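Putative uncharacterized protein PH0594 (Pyrococcus horikoshii, PDB 4HXF) probably acts as a serine peptidase of the prolyl oligopeptidase family, an acylaminoacyl peptidase that assembles into a self-compartmentalizing hexamer. Local coordinates at residues Leu230-Pro235 / Asp261-Gln266; Asp244-Tyr249 / Ala265-Arg270; Lys254-Asp259 / Gly272-Thr277; Ser182-Val187 / Phe219-Ser224. One frame throughout, in Å; residues are numbered along the deposited sequence.

Contact 1: Leu230-Pro235 / Asp261-Gln266; sequences LLYGKP and DREVAQ. With MG (magnesium ion), chain D.
Tyr232 reaches across from its strand to Val264 with one ring edge and its hydroxyl. With CG anti to the backbone N (chi1 -175°), CB sends the ring toward the 261-266 segment. The first ring atom to meet it is CE1 of Tyr232, which lies 3.4 Å from Val264 O and 3.9 Å from Val264 CG1. Beyond it the phenol oxygen goes further: Tyr232 OH donates to Val264 O at 2.6 Å. The C=O...donor angle is 157°, and the donor is tilted 23° from the carbonyl plane. Both this acceptor and water 1 sit at the ring edge, in its plane. The two segments belong to successive blades of the beta-propeller, 229-232 being the second strand of its blade and 264-270 the first strand of the next, so the phenol bridges an inter-blade seam. Water 1 donates to Tyr232 OH at 2.6 Å and is itself a ligand of a magnesium ion, standing 2.2 Å from the metal. The tyrosine is therefore a second-shell residue. A phenylalanine here would probably keep the touch on Val264 CG1 but leave Val264 O without this donor and take from water 1 the hydroxyl it donates to. Glu263 supplies a first-shell ligand, its OE2 lying 2.1 Å from the magnesium ion, while Asp244 and four waters bring the count to six. The other carboxylate oxygen, Glu263 OE1, accepts from water 2 at 2.6 Å and is also hydrogen-bonded to Asn419.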
loop_
_atom_site.group_PDB
_atom_site.type_symbol
_atom_site.label_atom_id
_atom_site.label_comp_id
_atom_site.label_asym_id
_atom_site.label_seq_id
_atom_site.Cartn_x
_atom_site.Cartn_y
_atom_site.Cartn_z
ATOM N N LEU A 230 -6.760 -44.465 27.516
ATOM C CA LEU A 230 -5.581 -45.106 26.945
ATOM C C LEU A 230 -4.333 -44.315 27.271
ATOM O O LEU A 230 -4.258 -43.098 27.048
ATOM C CB LEU A 230 -5.793 -45.156 25.413
ATOM C CG LEU A 230 -4.828 -46.032 24.609
ATOM C CD1 LEU A 230 -4.845 -47.561 24.920
ATOM C CD2 LEU A 230 -5.008 -45.756 23.071
ATOM N N LEU A 231 -3.370 -45.018 27.827
ATOM C CA LEU A 231 -2.144 -44.464 28.343
ATOM C C LEU A 231 -0.969 -44.981 27.496
ATOM O O LEU A 231 -0.969 -46.174 27.103
ATOM C CB LEU A 231 -1.964 -44.871 29.830
ATOM C CG LEU A 231 -3.044 -44.391 30.843
ATOM C CD1 LEU A 231 -2.853 -45.137 32.205
ATOM C CD2 LEU A 231 -2.970 -42.863 31.028
ATOM N N TYR A 232 -0.002 -44.119 27.335
ATOM C CA TYR A 232 1.165 -44.386 26.481
ATOM C C TYR A 232 2.425 -44.187 27.207
ATOM O O TYR A 232 2.681 -43.065 27.688
ATOM C CB TYR A 232 1.120 -43.446 25.260
ATOM C CG TYR A 232 2.232 -43.738 24.257
ATOM C CD1 TYR A 232 2.097 -44.714 23.235
ATOM C CD2 TYR A 232 3.388 -42.988 24.297
ATOM C CE1 TYR A 232 3.135 -44.959 22.341
ATOM C CE2 TYR A 232 4.395 -43.176 23.399
ATOM C CZ TYR A 232 4.268 -44.181 22.417
ATOM O OH TYR A 232 5.304 -44.361 21.484
ATOM N N GLY A 233 3.239 -45.286 27.331
ATOM C CA GLY A 233 4.510 -45.195 27.982
ATOM C C GLY A 233 4.710 -46.443 28.801
ATOM O O GLY A 233 4.529 -47.514 28.300
ATOM N N LYS A 234 5.146 -46.254 30.040
ATOM C CA LYS A 234 5.275 -47.340 31.044
ATOM C C LYS A 234 4.847 -46.802 32.397
ATOM O O LYS A 234 4.908 -45.581 32.619
ATOM C CB LYS A 234 6.693 -47.846 31.148
ATOM C CG LYS A 234 7.300 -48.389 29.850
ATOM C CD LYS A 234 6.768 -49.707 29.448
ATOM C CE LYS A 234 7.058 -50.802 30.468
ATOM N NZ LYS A 234 8.463 -51.210 30.407
ATOM N N PRO A 235 4.514 -47.712 33.394
ATOM C CA PRO A 235 4.275 -47.097 34.723
ATOM C C PRO A 235 5.512 -46.397 35.235
ATOM O O PRO A 235 5.414 -45.326 35.863
ATOM C CB PRO A 235 3.926 -48.328 35.657
ATOM C CG PRO A 235 3.138 -49.210 34.727
ATOM C CD PRO A 235 3.879 -49.056 33.352
ATOM N N ASP A 261 7.668 -57.530 23.005
ATOM C CA ASP A 261 8.870 -56.691 23.265
ATOM C C ASP A 261 9.195 -55.800 22.024
ATOM O O ASP A 261 10.277 -55.919 21.404
ATOM C CB ASP A 261 10.095 -57.550 23.628
ATOM C CG ASP A 261 11.307 -56.753 24.077
ATOM O OD1 ASP A 261 11.199 -55.580 24.373
ATOM O OD2 ASP A 261 12.352 -57.423 24.150
ATOM N N ARG A 262 8.233 -54.972 21.686
ATOM C CA ARG A 262 8.342 -54.004 20.573
ATOM C C ARG A 262 7.659 -52.701 21.041
ATOM O O ARG A 262 6.792 -52.641 21.953
ATOM C CB ARG A 262 7.681 -54.571 19.349
ATOM C CG ARG A 262 8.402 -55.762 18.780
ATOM C CD ARG A 262 9.754 -55.429 18.174
ATOM N NE ARG A 262 10.306 -56.582 17.494
ATOM C CZ ARG A 262 11.094 -57.508 18.056
ATOM N NH1 ARG A 262 11.301 -57.493 19.377
ATOM N NH2 ARG A 262 11.566 -58.496 17.313
ATOM N N GLU A 263 8.086 -51.596 20.442
ATOM C CA GLU A 263 7.558 -50.287 20.833
ATOM C C GLU A 263 6.291 -49.929 20.007
ATOM O O GLU A 263 6.269 -50.096 18.765
ATOM C CB GLU A 263 8.607 -49.254 20.616
ATOM C CG GLU A 263 8.092 -47.846 21.007
ATOM C CD GLU A 263 9.211 -46.846 21.224
ATOM O OE1 GLU A 263 9.923 -46.475 20.294
ATOM O OE2 GLU A 263 9.272 -46.399 22.385
ATOM N N VAL A 264 5.294 -49.355 20.650
ATOM C CA VAL A 264 4.092 -48.781 20.013
ATOM C C VAL A 264 4.436 -47.427 19.407
ATOM O O VAL A 264 5.031 -46.526 20.013
ATOM C CB VAL A 264 2.870 -48.683 20.997
ATOM C CG1 VAL A 264 1.653 -47.979 20.315
ATOM C CG2 VAL A 264 2.464 -50.061 21.561
ATOM N N ALA A 265 4.040 -47.296 18.119
ATOM C CA ALA A 265 4.220 -46.053 17.404
ATOM C C ALA A 265 3.003 -45.128 17.638
ATOM O O ALA A 265 3.248 -43.949 17.946
ATOM C CB ALA A 265 4.459 -46.275 15.879
ATOM N N GLN A 266 1.777 -45.649 17.516
ATOM C CA GLN A 266 0.589 -44.845 17.632
ATOM C C GLN A 266 -0.460 -45.751 18.129
ATOM O O GLN A 266 -0.427 -46.930 17.867
ATOM C CB GLN A 266 0.245 -44.276 16.232
ATOM C CG GLN A 266 -1.007 -43.492 16.053
ATOM C CD GLN A 266 -1.132 -42.864 14.628
ATOM O OE1 GLN A 266 -0.216 -43.029 13.763
ATOM N NE2 GLN A 266 -2.270 -42.143 14.378
HETATM MG MG MG D . 9.543 -44.341 22.803
HETATM O O HOH W 1 7.870 -43.801 21.515
HETATM O O HOH W 2 10.799 -44.206 21.162
HETATM O O HOH W 3 11.146 -44.818 24.023
HETATM O O HOH W 4 9.929 -42.280 23.336
#

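Contact 2: Asp244-Tyr249 / Ala265-Arg270. With MG (magnesium ion), chain D.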
loop_
_atom_site.group_PDB
_atom_site.type_symbol
_atom_site.label_atom_id
_atom_site.label_comp_id
_atom_site.label_asym_id
_atom_site.label_seq_id
_atom_site.Cartn_x
_atom_site.Cartn_y
_atom_site.Cartn_z
ATOM N N ASP A 244 8.095 -47.732 24.622
ATOM C CA ASP A 244 6.722 -47.322 25.025
ATOM C C ASP A 244 5.682 -48.298 24.694
ATOM O O ASP A 244 5.673 -48.896 23.607
ATOM C CB ASP A 244 6.389 -45.986 24.430
ATOM C CG ASP A 244 7.229 -44.899 25.041
ATOM O OD1 ASP A 244 7.137 -44.635 26.228
ATOM O OD2 ASP A 244 8.187 -44.404 24.419
ATOM N N LYS A 245 4.852 -48.564 25.682
ATOM C CA LYS A 245 3.740 -49.474 25.540
ATOM C C LYS A 245 2.393 -48.745 25.757
ATOM O O LYS A 245 2.298 -47.554 25.826
ATOM C CB LYS A 245 3.855 -50.595 26.577
ATOM C CG LYS A 245 5.166 -51.381 26.593
ATOM C CD LYS A 245 5.499 -52.120 25.267
ATOM C CE LYS A 245 6.807 -52.976 25.421
ATOM N NZ LYS A 245 6.667 -54.239 26.257
ATOM N N ILE A 246 1.320 -49.464 25.705
ATOM C CA ILE A 246 -0.021 -48.898 25.934
ATOM C C ILE A 246 -0.775 -49.732 27.023
ATOM O O ILE A 246 -0.608 -50.966 27.172
ATOM C CB ILE A 246 -0.863 -48.820 24.622
ATOM C CG1 ILE A 246 -0.927 -50.189 23.979
ATOM C CG2 ILE A 246 -0.341 -47.648 23.794
ATOM C CD1 ILE A 246 -1.627 -50.158 22.612
ATOM N N TYR A 247 -1.620 -49.037 27.768
ATOM C CA TYR A 247 -2.363 -49.517 28.894
ATOM C C TYR A 247 -3.776 -48.926 28.861
ATOM O O TYR A 247 -3.965 -47.781 28.385
ATOM C CB TYR A 247 -1.744 -49.052 30.215
ATOM C CG TYR A 247 -0.313 -49.426 30.370
ATOM C CD1 TYR A 247 0.015 -50.540 31.067
ATOM C CD2 TYR A 247 0.683 -48.684 29.817
ATOM C CE1 TYR A 247 1.342 -50.945 31.153
ATOM C CE2 TYR A 247 1.973 -49.026 29.914
ATOM C CZ TYR A 247 2.303 -50.196 30.560
ATOM O OH TYR A 247 3.631 -50.543 30.624
ATOM N N ILE A 248 -4.734 -49.725 29.293
ATOM C CA ILE A 248 -6.131 -49.269 29.447
ATOM C C ILE A 248 -6.307 -48.989 30.922
ATOM O O ILE A 248 -5.990 -49.829 31.783
ATOM C CB ILE A 248 -7.115 -50.344 28.905
ATOM C CG1 ILE A 248 -7.033 -50.371 27.335
ATOM C CG2 ILE A 248 -8.546 -50.080 29.411
ATOM C CD1 ILE A 248 -7.707 -51.653 26.742
ATOM N N TYR A 249 -6.857 -47.824 31.231
ATOM C CA TYR A 249 -7.144 -47.454 32.597
ATOM C C TYR A 249 -8.648 -47.223 32.795
ATOM O O TYR A 249 -9.222 -46.338 32.210
ATOM C CB TYR A 249 -6.340 -46.267 33.020
ATOM C CG TYR A 249 -6.680 -45.781 34.401
ATOM C CD1 TYR A 249 -6.393 -46.550 35.538
ATOM C CD2 TYR A 249 -7.205 -44.530 34.575
ATOM C CE1 TYR A 249 -6.674 -46.071 36.814
ATOM C CE2 TYR A 249 -7.475 -44.054 35.808
ATOM C CZ TYR A 249 -7.224 -44.819 36.911
ATOM O OH TYR A 249 -7.543 -44.246 38.098
ATOM N N ALA A 265 4.040 -47.296 18.119
ATOM C CA ALA A 265 4.220 -46.053 17.404
ATOM C C ALA A 265 3.003 -45.128 17.638
ATOM O O ALA A 265 3.248 -43.949 17.946
ATOM C CB ALA A 265 4.459 -46.275 15.879
ATOM N N GLN A 266 1.777 -45.649 17.516
ATOM C CA GLN A 266 0.589 -44.845 17.632
ATOM C C GLN A 266 -0.460 -45.751 18.129
ATOM O O GLN A 266 -0.427 -46.930 17.867
ATOM C CB GLN A 266 0.245 -44.276 16.232
ATOM C CG GLN A 266 -1.007 -43.492 16.053
ATOM C CD GLN A 266 -1.132 -42.864 14.628
ATOM O OE1 GLN A 266 -0.216 -43.029 13.763
ATOM N NE2 GLN A 266 -2.270 -42.143 14.378
ATOM N N ALA A 267 -1.468 -45.241 18.839
ATOM C CA ALA A 267 -2.538 -46.048 19.270
ATOM C C ALA A 267 -3.838 -45.175 19.540
ATOM O O ALA A 267 -3.752 -44.003 19.927
ATOM C CB ALA A 267 -2.181 -46.849 20.600
ATOM N N LYS A 268 -4.958 -45.809 19.312
ATOM C CA LYS A 268 -6.320 -45.235 19.539
ATOM C C LYS A 268 -7.258 -46.229 20.108
ATOM O O LYS A 268 -7.208 -47.396 19.795
ATOM C CB LYS A 268 -6.857 -44.630 18.155
ATOM C CG LYS A 268 -6.116 -43.530 17.516
ATOM C CD LYS A 268 -6.675 -42.943 16.151
ATOM C CE LYS A 268 -5.700 -41.844 15.591
ATOM N NZ LYS A 268 -6.324 -40.943 14.511
ATOM N N ILE A 269 -8.263 -45.790 20.864
ATOM C CA ILE A 269 -9.269 -46.691 21.400
ATOM C C ILE A 269 -10.620 -46.236 20.860
ATOM O O ILE A 269 -10.932 -45.059 20.825
ATOM C CB ILE A 269 -9.189 -46.722 22.992
ATOM C CG1 ILE A 269 -10.127 -47.706 23.686
ATOM C CG2 ILE A 269 -9.386 -45.335 23.606
ATOM C CD1 ILE A 269 -9.735 -48.051 25.143
ATOM N N ARG A 270 -11.386 -47.188 20.413
ATOM C CA ARG A 270 -12.773 -46.819 19.961
ATOM C C ARG A 270 -13.612 -48.013 20.300
ATOM O O ARG A 270 -13.287 -49.111 19.865
ATOM C CB ARG A 270 -12.837 -46.435 18.462
ATOM C CG ARG A 270 -12.492 -44.950 18.092
ATOM C CD ARG A 270 -11.217 -44.803 17.218
ATOM N NE ARG A 270 -10.831 -43.422 16.835
ATOM C CZ ARG A 270 -10.314 -42.522 17.693
ATOM N NH1 ARG A 270 -9.933 -41.302 17.247
ATOM N NH2 ARG A 270 -10.154 -42.851 19.001
HETATM MG MG MG D . 9.543 -44.341 22.803
HETATM O O HOH W 3 11.146 -44.818 24.023
HETATM O O HOH W 2 10.799 -44.206 21.162
HETATM O O HOH W 4 9.929 -42.280 23.336
HETATM O O HOH W 1 7.870 -43.801 21.515
#
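At a seam between two beta-propeller blades, Ile246 and Ile248 meet Ala267 and Ile269 through side chains alone. The touching parts run almost the same way, 12° apart, and no hydrogen bond joins them; CA atoms of Ile246 and Ala267 stand 7.7 Å apart, too far for one continuous sheet. Ile246 approaches with two branches. Its CG2 lies 3.8 Å from Ala267 CB and its CD1 3.9 Å from the same methyl, because chi1 of 55° sets CG1 between the backbone N and carbonyl carbon and leaves CG2 beside the N. Further along, Ile269 extends its CD1 to 4.2 Å from Ile248 CG1, the two side chains meeting at a slant. Strand 245-249 is the third of its blade and 264-270 the first of the next, so the two pairs place aliphatic carbon between successive sheets. Just before the first strand, Asp244 turns to a magnesium ion, which Glu263 also binds, with Asp244 OD2 2.1 Å from the metal and OD1 salt-bridged to Lys237. At the far end of the second, Arg270 NH2 donates back to Ile269 O at 3.0 Å, from above the carbonyl plane.

Contact 3: Lys254-Asp259 / Gly272-Thr277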
loop_
_atom_site.group_PDB
_atom_site.type_symbol
_atom_site.label_atom_id
_atom_site.label_comp_id
_atom_site.label_asym_id
_atom_site.label_seq_id
_atom_site.Cartn_x
_atom_site.Cartn_y
_atom_site.Cartn_z
ATOM N N LYS A 254 -4.257 -51.670 33.105
ATOM C CA LYS A 254 -4.052 -52.951 32.431
ATOM C C LYS A 254 -3.185 -52.773 31.156
ATOM O O LYS A 254 -3.590 -52.066 30.241
ATOM C CB LYS A 254 -5.364 -53.556 32.019
ATOM C CG LYS A 254 -6.359 -53.772 33.163
ATOM C CD LYS A 254 -5.984 -54.950 34.080
ATOM C CE LYS A 254 -6.162 -56.379 33.524
ATOM N NZ LYS A 254 -5.509 -57.365 34.447
ATOM N N GLY A 255 -2.014 -53.429 31.146
ATOM C CA GLY A 255 -1.091 -53.532 30.006
ATOM C C GLY A 255 -1.842 -54.397 29.022
ATOM O O GLY A 255 -2.515 -55.315 29.393
ATOM N N ILE A 256 -1.815 -54.068 27.759
ATOM C CA ILE A 256 -2.371 -54.986 26.830
ATOM C C ILE A 256 -1.304 -55.609 25.883
ATOM O O ILE A 256 -1.637 -56.584 25.218
ATOM C CB ILE A 256 -3.577 -54.390 26.117
ATOM C CG1 ILE A 256 -3.107 -53.160 25.365
ATOM C CG2 ILE A 256 -4.772 -54.165 27.104
ATOM C CD1 ILE A 256 -4.227 -52.321 24.831
ATOM N N LEU A 257 -0.061 -55.132 25.931
ATOM C CA LEU A 257 1.081 -55.706 25.180
ATOM C C LEU A 257 2.237 -56.121 26.122
ATOM O O LEU A 257 3.438 -55.933 25.839
ATOM C CB LEU A 257 1.668 -54.696 24.216
ATOM C CG LEU A 257 0.676 -54.020 23.353
ATOM C CD1 LEU A 257 1.455 -53.040 22.492
ATOM C CD2 LEU A 257 -0.193 -55.045 22.570
ATOM N N ASP A 258 1.877 -56.613 27.307
ATOM C CA ASP A 258 2.894 -56.944 28.344
ATOM C C ASP A 258 3.936 -58.002 27.797
ATOM O O ASP A 258 5.092 -58.057 28.219
ATOM C CB ASP A 258 2.225 -57.520 29.646
ATOM C CG ASP A 258 1.646 -56.427 30.633
ATOM O OD1 ASP A 258 2.064 -55.232 30.614
ATOM O OD2 ASP A 258 0.791 -56.835 31.492
ATOM N N ASP A 259 3.486 -58.817 26.882
ATOM C CA ASP A 259 4.275 -59.917 26.353
ATOM C C ASP A 259 4.966 -59.659 24.999
ATOM O O ASP A 259 5.534 -60.568 24.415
ATOM C CB ASP A 259 3.319 -61.081 26.158
ATOM N N GLY A 272 -13.899 -49.654 23.309
ATOM C CA GLY A 272 -13.147 -50.704 24.027
ATOM C C GLY A 272 -12.137 -51.547 23.222
ATOM O O GLY A 272 -11.364 -52.361 23.868
ATOM N N LYS A 273 -12.057 -51.317 21.869
ATOM C CA LYS A 273 -10.966 -51.950 21.018
ATOM C C LYS A 273 -9.871 -50.940 20.831
ATOM O O LYS A 273 -10.136 -49.766 20.701
ATOM C CB LYS A 273 -11.464 -52.355 19.635
ATOM C CG LYS A 273 -12.761 -53.140 19.644
ATOM C CD LYS A 273 -13.067 -53.642 18.225
ATOM C CE LYS A 273 -14.365 -54.494 18.237
ATOM N NZ LYS A 273 -14.296 -55.732 17.406
ATOM N N VAL A 274 -8.650 -51.449 20.794
ATOM C CA VAL A 274 -7.500 -50.592 20.583
ATOM C C VAL A 274 -6.834 -50.956 19.255
ATOM O O VAL A 274 -6.457 -52.122 18.964
ATOM C CB VAL A 274 -6.489 -50.761 21.713
ATOM C CG1 VAL A 274 -5.196 -49.891 21.496
ATOM C CG2 VAL A 274 -7.155 -50.410 23.069
ATOM N N TYR A 275 -6.605 -49.920 18.502
ATOM C CA TYR A 275 -5.859 -50.080 17.237
ATOM C C TYR A 275 -4.505 -49.445 17.455
ATOM O O TYR A 275 -4.419 -48.375 18.016
ATOM C CB TYR A 275 -6.582 -49.309 16.105
ATOM C CG TYR A 275 -7.915 -49.986 15.758
ATOM C CD1 TYR A 275 -9.036 -49.659 16.426
ATOM C CD2 TYR A 275 -7.948 -50.922 14.824
ATOM C CE1 TYR A 275 -10.243 -50.285 16.119
ATOM C CE2 TYR A 275 -9.166 -51.543 14.454
ATOM C CZ TYR A 275 -10.295 -51.156 15.108
ATOM O OH TYR A 275 -11.556 -51.802 14.838
ATOM N N PHE A 276 -3.454 -50.113 16.976
ATOM C CA PHE A 276 -2.135 -49.613 17.266
ATOM C C PHE A 276 -1.118 -50.125 16.234
ATOM O O PHE A 276 -1.310 -51.163 15.642
ATOM C CB PHE A 276 -1.740 -50.053 18.689
ATOM C CG PHE A 276 -1.520 -51.513 18.871
ATOM C CD1 PHE A 276 -2.593 -52.317 19.245
ATOM C CD2 PHE A 276 -0.261 -52.069 18.764
ATOM C CE1 PHE A 276 -2.389 -53.649 19.437
ATOM C CE2 PHE A 276 -0.082 -53.419 18.982
ATOM C CZ PHE A 276 -1.159 -54.222 19.319
ATOM N N THR A 277 -0.036 -49.401 16.104
ATOM C CA THR A 277 1.045 -49.793 15.277
ATOM C C THR A 277 2.292 -50.059 16.090
ATOM O O THR A 277 2.474 -49.470 17.171
ATOM C CB THR A 277 1.399 -48.691 14.260
ATOM O OG1 THR A 277 1.423 -47.387 14.888
ATOM C CG2 THR A 277 0.238 -48.672 13.153
#
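Leu257 and Phe276 form the tighter half of this inter-blade contact in the beta-propeller, where the chain leaving 253-255, the fourth strand of one blade, packs on 273-280, the second strand of the next. The two side chains come from opposite directions, and Leu257 CD2 stops 3.5 Å from Phe276 CZ, oblique to the ring. The other branch joins in, Leu257 CD1 lying 3.9 Å from Phe276 CE2. A chi1 of 68° on Phe276 holds CG between its backbone N and carbonyl carbon and directs the ring at the leucine fork. An alanine in place of Phe276 would probably open a gap before both leucine methyls and deprive Leu257 of its aromatic partner across the seam. The second pair is looser: Ile256 approaches Val274 at a slant with CD1 as its sole touching atom, and the valine is also packed by Ile246 and Ile248. Leu257, Phe276 and Val274 are buried, whereas Ile256 is partly exposed and marks the solvent side. No hydrogen bond crosses the contact, and the CA atoms of Leu257 and Phe276 are 10.5 Å apart, so side chains alone span the distance. At the looser end, Ile256 CD1 lies 3.9 Å from Val274 CG2.

Contact 4: Ser182-Val187 / Phe219-Ser224; sequences SIVVSV and FYAIDS
Ser186 OG receives the backbone N-H of Ala221 at 3.1 Å between OG and N, with an N-H...acceptor angle of 176°, so the bond is almost straight. A chi1 of -56° places OG beside its own backbone N and anti to the carbonyl carbon, which carries it to strand 219-224 of the next blade. There the serine is wedged against the start of the Tyr220 side chain: Ser186 CB and Tyr220 CB are 3.6 Å apart. Next to it Val184 adds an apolar touch, its CG1 lying 3.5 Å from Ala221 CB. These strands face each other between two successive propeller blades, 182-188 being the second strand of one and 219-224 the first of the next. Their axes approach to 6.6 Å at 144°, roughly antiparallel, yet the serine bond is the one hydrogen bond between them. Further on, Ile222 and Asp223 both face Leu230 in a classic beta bulge within the later of the two blades. An edge-strand N-H is thus satisfied by a side-chain oxygen rather than by a carbonyl, so the two sheets are joined at this point without becoming a single sheet.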
loop_
_atom_site.group_PDB
_atom_site.type_symbol
_atom_site.label_atom_id
_atom_site.label_comp_id
_atom_site.label_asym_id
_atom_site.label_seq_id
_atom_site.Cartn_x
_atom_site.Cartn_y
_atom_site.Cartn_z
ATOM N N SER A 182 -15.179 -34.823 31.322
ATOM C CA SER A 182 -13.946 -34.379 31.954
ATOM C C SER A 182 -12.820 -34.264 31.009
ATOM O O SER A 182 -12.924 -34.651 29.852
ATOM C CB SER A 182 -13.573 -35.406 33.085
ATOM O OG SER A 182 -14.662 -35.508 33.995
ATOM N N ILE A 183 -11.751 -33.623 31.441
ATOM C CA ILE A 183 -10.573 -33.520 30.673
ATOM C C ILE A 183 -9.397 -34.206 31.440
ATOM O O ILE A 183 -9.219 -33.964 32.639
ATOM C CB ILE A 183 -10.180 -32.051 30.410
ATOM C CG1 ILE A 183 -11.306 -31.326 29.620
ATOM C CG2 ILE A 183 -8.867 -31.928 29.659
ATOM C CD1 ILE A 183 -11.118 -29.815 29.614
ATOM N N VAL A 184 -8.694 -35.121 30.765
ATOM C CA VAL A 184 -7.491 -35.782 31.354
ATOM C C VAL A 184 -6.295 -34.954 30.958
ATOM O O VAL A 184 -6.011 -34.716 29.743
ATOM C CB VAL A 184 -7.313 -37.241 30.899
ATOM C CG1 VAL A 184 -6.184 -37.906 31.669
ATOM C CG2 VAL A 184 -8.567 -38.044 31.152
ATOM N N VAL A 185 -5.607 -34.464 31.955
ATOM C CA VAL A 185 -4.524 -33.520 31.777
ATOM C C VAL A 185 -3.205 -34.122 32.162
ATOM O O VAL A 185 -3.068 -34.543 33.310
ATOM C CB VAL A 185 -4.734 -32.181 32.522
ATOM C CG1 VAL A 185 -3.603 -31.145 32.306
ATOM C CG2 VAL A 185 -6.178 -31.556 32.110
ATOM N N SER A 186 -2.233 -34.174 31.250
ATOM C CA SER A 186 -0.906 -34.791 31.528
ATOM C C SER A 186 0.130 -33.676 31.602
ATOM O O SER A 186 0.239 -32.884 30.633
ATOM C CB SER A 186 -0.542 -35.842 30.453
ATOM O OG SER A 186 -1.560 -36.831 30.347
ATOM N N VAL A 187 0.840 -33.573 32.744
ATOM C CA VAL A 187 1.718 -32.422 33.012
ATOM C C VAL A 187 3.099 -33.040 33.333
ATOM O O VAL A 187 3.215 -33.930 34.155
ATOM C CB VAL A 187 1.225 -31.627 34.226
ATOM C CG1 VAL A 187 2.185 -30.536 34.602
ATOM C CG2 VAL A 187 -0.241 -31.110 33.993
ATOM N N PHE A 219 3.917 -42.613 31.875
ATOM C CA PHE A 219 2.965 -42.599 30.775
ATOM C C PHE A 219 2.124 -41.361 30.816
ATOM O O PHE A 219 2.100 -40.669 31.844
ATOM C CB PHE A 219 2.099 -43.840 30.690
ATOM C CG PHE A 219 1.509 -44.393 31.983
ATOM C CD1 PHE A 219 1.481 -45.796 32.157
ATOM C CD2 PHE A 219 0.779 -43.628 32.846
ATOM C CE1 PHE A 219 0.822 -46.340 33.285
ATOM C CE2 PHE A 219 0.161 -44.162 34.014
ATOM C CZ PHE A 219 0.192 -45.502 34.199
ATOM N N TYR A 220 1.533 -41.011 29.678
ATOM C CA TYR A 220 0.578 -39.899 29.618
ATOM C C TYR A 220 -0.655 -40.371 28.885
ATOM O O TYR A 220 -0.655 -41.420 28.221
ATOM C CB TYR A 220 1.258 -38.628 29.004
ATOM C CG TYR A 220 1.745 -38.833 27.588
ATOM C CD1 TYR A 220 3.010 -39.370 27.338
ATOM C CD2 TYR A 220 1.013 -38.395 26.500
ATOM C CE1 TYR A 220 3.549 -39.487 26.071
ATOM C CE2 TYR A 220 1.537 -38.580 25.188
ATOM C CZ TYR A 220 2.759 -39.170 25.008
ATOM O OH TYR A 220 3.338 -39.352 23.739
ATOM N N ALA A 221 -1.749 -39.618 28.982
ATOM C CA ALA A 221 -3.038 -40.060 28.391
ATOM C C ALA A 221 -3.045 -39.646 26.882
ATOM O O ALA A 221 -2.665 -38.509 26.489
ATOM C CB ALA A 221 -4.219 -39.432 29.162
ATOM N N ILE A 222 -3.392 -40.569 26.033
ATOM C CA ILE A 222 -3.454 -40.357 24.601
ATOM C C ILE A 222 -4.861 -40.461 24.006
ATOM O O ILE A 222 -5.065 -39.871 22.909
ATOM C CB ILE A 222 -2.451 -41.280 23.843
ATOM C CG1 ILE A 222 -2.654 -42.742 24.059
ATOM C CG2 ILE A 222 -0.991 -40.770 24.142
ATOM C CD1 ILE A 222 -2.030 -43.683 23.035
ATOM N N ASP A 223 -5.789 -41.188 24.650
ATOM C CA ASP A 223 -7.119 -41.366 24.104
ATOM C C ASP A 223 -8.088 -41.823 25.163
ATOM O O ASP A 223 -7.676 -42.156 26.256
ATOM C CB ASP A 223 -7.019 -42.342 22.887
ATOM C CG ASP A 223 -8.170 -42.161 21.843
ATOM O OD1 ASP A 223 -8.959 -41.194 21.977
ATOM O OD2 ASP A 223 -8.243 -43.028 20.965
ATOM N N SER A 224 -9.371 -41.782 24.847
ATOM C CA SER A 224 -10.432 -42.246 25.658
ATOM C C SER A 224 -11.583 -42.659 24.825
ATOM O O SER A 224 -11.881 -42.070 23.747
ATOM C CB SER A 224 -10.820 -41.113 26.617
ATOM O OG SER A 224 -12.067 -41.403 27.298
#

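Contacts 1, 2 and 3 line one seam, between the blade of strands 219-224 to 253-255 and that of 264-270 to 293-295. The centre of contact 2 is about 6 Å from that of contact 1 and about 6 Å from that of contact 3. Contacts 1 and 2 each contribute one carboxylate to the same magnesium ion, while Val264 CG2 of contact 1 packs 3.3 Å from Leu257 CD1 of contact 3. Contact 4 lies at the preceding seam, about 14 Å from contact 1 between centres, and is tied to contact 2 by a salt bridge between Asp223 OD2 and Arg270 NH2, 2.7 Å apart. The side chain of Glu263 has its nearest atoms about 10 Å from the bound inhibitor, whose pocket includes Ser466 and His578.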